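Long-range contact in putative periplasmic protein (Bacteroides vulgatus ATCC 8482, PDB 3DUE), which is of unknown function but belongs to a PepSY-like family of bacterial periplasmic proteins, related to beta-lactamase-inhibitor-like domains, with a possible inhibitory role: residues A[59-64]-A[97-102]. Numbering follows the deposited sequence. Where two conformers were deposited one is given.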
loop_
_atom_site.group_PDB
_atom_site.type_symbol
_atom_site.label_atom_id
_atom_site.label_comp_id
_atom_site.label_asym_id
_atom_site.label_seq_id
_atom_site.Cartn_x
_atom_site.Cartn_y
_atom_site.Cartn_z
ATOM N N LYS A 59 -0.507 -13.074 5.071
ATOM C CA LYS A 59 -1.035 -13.838 3.952
ATOM C C LYS A 59 -0.697 -13.200 2.591
ATOM O O LYS A 59 -1.147 -13.692 1.556
ATOM C CB LYS A 59 -2.542 -14.015 4.115
ATOM C CG LYS A 59 -2.903 -14.776 5.399
ATOM C CD LYS A 59 -4.343 -15.092 5.407
ATOM C CE LYS A 59 -4.883 -15.267 6.769
ATOM N NZ LYS A 59 -6.343 -15.402 6.659
ATOM N N GLY A 60 0.124 -12.155 2.598
ATOM C CA GLY A 60 0.559 -11.490 1.370
ATOM C C GLY A 60 -0.478 -10.561 0.779
ATOM O O GLY A 60 -0.416 -10.263 -0.415
ATOM N N ILE A 61 -1.429 -10.108 1.602
ATOM C CA ILE A 61 -2.457 -9.171 1.165
ATOM C C ILE A 61 -1.947 -7.767 1.544
ATOM O O ILE A 61 -1.551 -7.529 2.675
ATOM C CB ILE A 61 -3.814 -9.462 1.834
ATOM C CG1 ILE A 61 -4.202 -10.937 1.703
ATOM C CG2 ILE A 61 -4.882 -8.556 1.256
ATOM C CD1 ILE A 61 -4.350 -11.360 0.292
ATOM N N TRP A 62 -1.941 -6.847 0.586
ATOM C CA TRP A 62 -1.336 -5.543 0.815
ATOM C C TRP A 62 -2.044 -4.771 1.904
ATOM O O TRP A 62 -3.279 -4.867 2.037
ATOM C CB TRP A 62 -1.228 -4.709 -0.457
ATOM C CG TRP A 62 -2.479 -4.256 -1.050
ATOM C CD1 TRP A 62 -3.160 -4.842 -2.072
ATOM C CD2 TRP A 62 -3.203 -3.059 -0.712
ATOM N NE1 TRP A 62 -4.278 -4.098 -2.378
ATOM C CE2 TRP A 62 -4.332 -3.008 -1.545
ATOM C CE3 TRP A 62 -3.020 -2.051 0.252
ATOM C CZ2 TRP A 62 -5.269 -1.993 -1.466
ATOM C CZ3 TRP A 62 -3.937 -1.034 0.325
ATOM C CH2 TRP A 62 -5.054 -1.006 -0.542
ATOM N N THR A 63 -1.218 -4.135 2.730
ATOM C CA THR A 63 -1.615 -3.208 3.806
ATOM C C THR A 63 -1.098 -1.789 3.547
ATOM O O THR A 63 -1.628 -0.835 4.093
ATOM C CB THR A 63 -1.163 -3.727 5.179
ATOM O OG1 THR A 63 0.253 -3.947 5.168
ATOM C CG2 THR A 63 -1.856 -5.029 5.473
ATOM N N GLU A 64 -0.107 -1.644 2.675
ATOM C CA GLU A 64 0.411 -0.346 2.259
ATOM C C GLU A 64 0.938 -0.379 0.823
ATOM O O GLU A 64 1.695 -1.275 0.436
ATOM C CB GLU A 64 1.510 0.163 3.212
ATOM C CG GLU A 64 2.027 1.540 2.862
ATOM C CD GLU A 64 3.107 2.063 3.816
ATOM O OE1 GLU A 64 3.162 1.625 4.964
ATOM O OE2 GLU A 64 3.894 2.934 3.425
ATOM N N ILE A 97 -1.789 4.631 -0.208
ATOM C CA ILE A 97 -2.976 4.040 0.386
ATOM C C ILE A 97 -2.494 2.999 1.391
ATOM O O ILE A 97 -1.498 2.315 1.138
ATOM C CB ILE A 97 -3.942 3.489 -0.674
ATOM C CG1 ILE A 97 -5.232 2.989 -0.011
ATOM C CG2 ILE A 97 -3.263 2.418 -1.574
ATOM C CD1 ILE A 97 -6.285 2.624 -0.994
ATOM N N GLU A 98 -3.124 2.976 2.565
ATOM C CA GLU A 98 -2.787 2.010 3.596
ATOM C C GLU A 98 -4.119 1.478 4.117
ATOM O O GLU A 98 -5.128 2.170 4.032
ATOM C CB GLU A 98 -2.089 2.667 4.770
ATOM C CG GLU A 98 -1.111 3.717 4.468
ATOM C CD GLU A 98 -0.656 4.414 5.736
ATOM O OE1 GLU A 98 -0.004 3.734 6.550
ATOM O OE2 GLU A 98 -0.948 5.641 5.910
ATOM N N ARG A 99 -4.130 0.275 4.657
ATOM C CA ARG A 99 -5.343 -0.246 5.267
ATOM C C ARG A 99 -5.018 -1.229 6.349
ATOM O O ARG A 99 -3.928 -1.814 6.383
ATOM C CB ARG A 99 -6.223 -0.936 4.241
ATOM C CG ARG A 99 -5.586 -2.134 3.586
ATOM C CD ARG A 99 -6.522 -2.692 2.494
ATOM N NE ARG A 99 -5.829 -3.787 1.815
ATOM C CZ ARG A 99 -6.373 -4.565 0.898
ATOM N NH1 ARG A 99 -7.643 -4.427 0.587
ATOM N NH2 ARG A 99 -5.647 -5.496 0.296
ATOM N N ASP A 100 -5.972 -1.370 7.258
ATOM C CA ASP A 100 -5.957 -2.468 8.236
ATOM C C ASP A 100 -7.337 -3.172 8.091
ATOM O O ASP A 100 -7.981 -3.113 7.006
ATOM C CB ASP A 100 -5.616 -1.974 9.651
ATOM C CG ASP A 100 -6.565 -0.947 10.167
ATOM O OD1 ASP A 100 -7.681 -0.791 9.629
ATOM O OD2 ASP A 100 -6.193 -0.279 11.150
ATOM N N LYS A 101 -7.804 -3.854 9.117
ATOM C CA LYS A 101 -9.092 -4.544 9.007
ATOM C C LYS A 101 -10.246 -3.595 9.275
ATOM O O LYS A 101 -11.412 -3.992 9.141
ATOM C CB LYS A 101 -9.175 -5.702 10.035
ATOM C CG LYS A 101 -8.140 -6.805 9.849
ATOM C CD LYS A 101 -8.352 -7.524 8.554
ATOM N N HIS A 102 -9.958 -2.347 9.670
ATOM C CA HIS A 102 -11.028 -1.414 10.007
ATOM C C HIS A 102 -11.139 -0.201 9.092
ATOM O O HIS A 102 -12.263 0.292 8.860
ATOM C CB HIS A 102 -10.891 -0.957 11.462
ATOM C CG HIS A 102 -12.193 -0.568 12.086
ATOM N ND1 HIS A 102 -12.662 0.728 12.102
ATOM C CD2 HIS A 102 -13.134 -1.316 12.710
ATOM C CE1 HIS A 102 -13.834 0.758 12.712
ATOM N NE2 HIS A 102 -14.144 -0.470 13.084
#
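The guanidinium of Arg99 lies flat over one face of the Trp62 indole, centres 3.7 Å apart and planes only 18° from parallel, a stacked cation-pi pair. The contact joins the antiparallel strands 62-66 and 94-99, neighbours in the antiparallel sheet of this PepSY-like protein. NH2 sits above the pyrrole half, CZ and NE above the six-membered ring, and CD follows as a CH-pi contact over that same ring. Ile97 CD1 approaches Trp62 CH2 obliquely, and at the indole edge, in plane, lies the backbone N of Glu64. On the guanidinium, the indole takes one face, Ile61 CG2 comes in obliquely against NH2, and Trp62 N lies at the edge. Trp62 also meets the ring of Phe20, from helix 15-24.

Arg99 grips Trp62 O side-on with two nitrogens: NE at 2.8 Å from Trp62 O, and NH2, more bent, with an N-H...O angle of 138°. Trp62 O is nearly in the guanidinium plane, so the bonds fix the group's rotation while the indole supports its face. An extended chain from CG to NE carries the group across the indole at about a right angle. The backbone N of the same Arg99 donates to the next carbonyl, Thr63 O.

Thr63 and Glu64 together face Glu55, forming a classic beta bulge; Thr63 OG1 is hydrogen-bonded to Glu55. Glu64, the second residue of the bulge, pairs with Glu98 as an antiparallel non-hydrogen-bonded pair, their side chains side by side. Glu64 OE1 and Glu98 OE1, 4.1 Å apart, probably disfavour each other; Glu64 OE2 is hydrogen-bonded to Asn66. Between the backbones, Glu98 CA directs a CA-H...O contact at Thr63 O, 3.1 Å away.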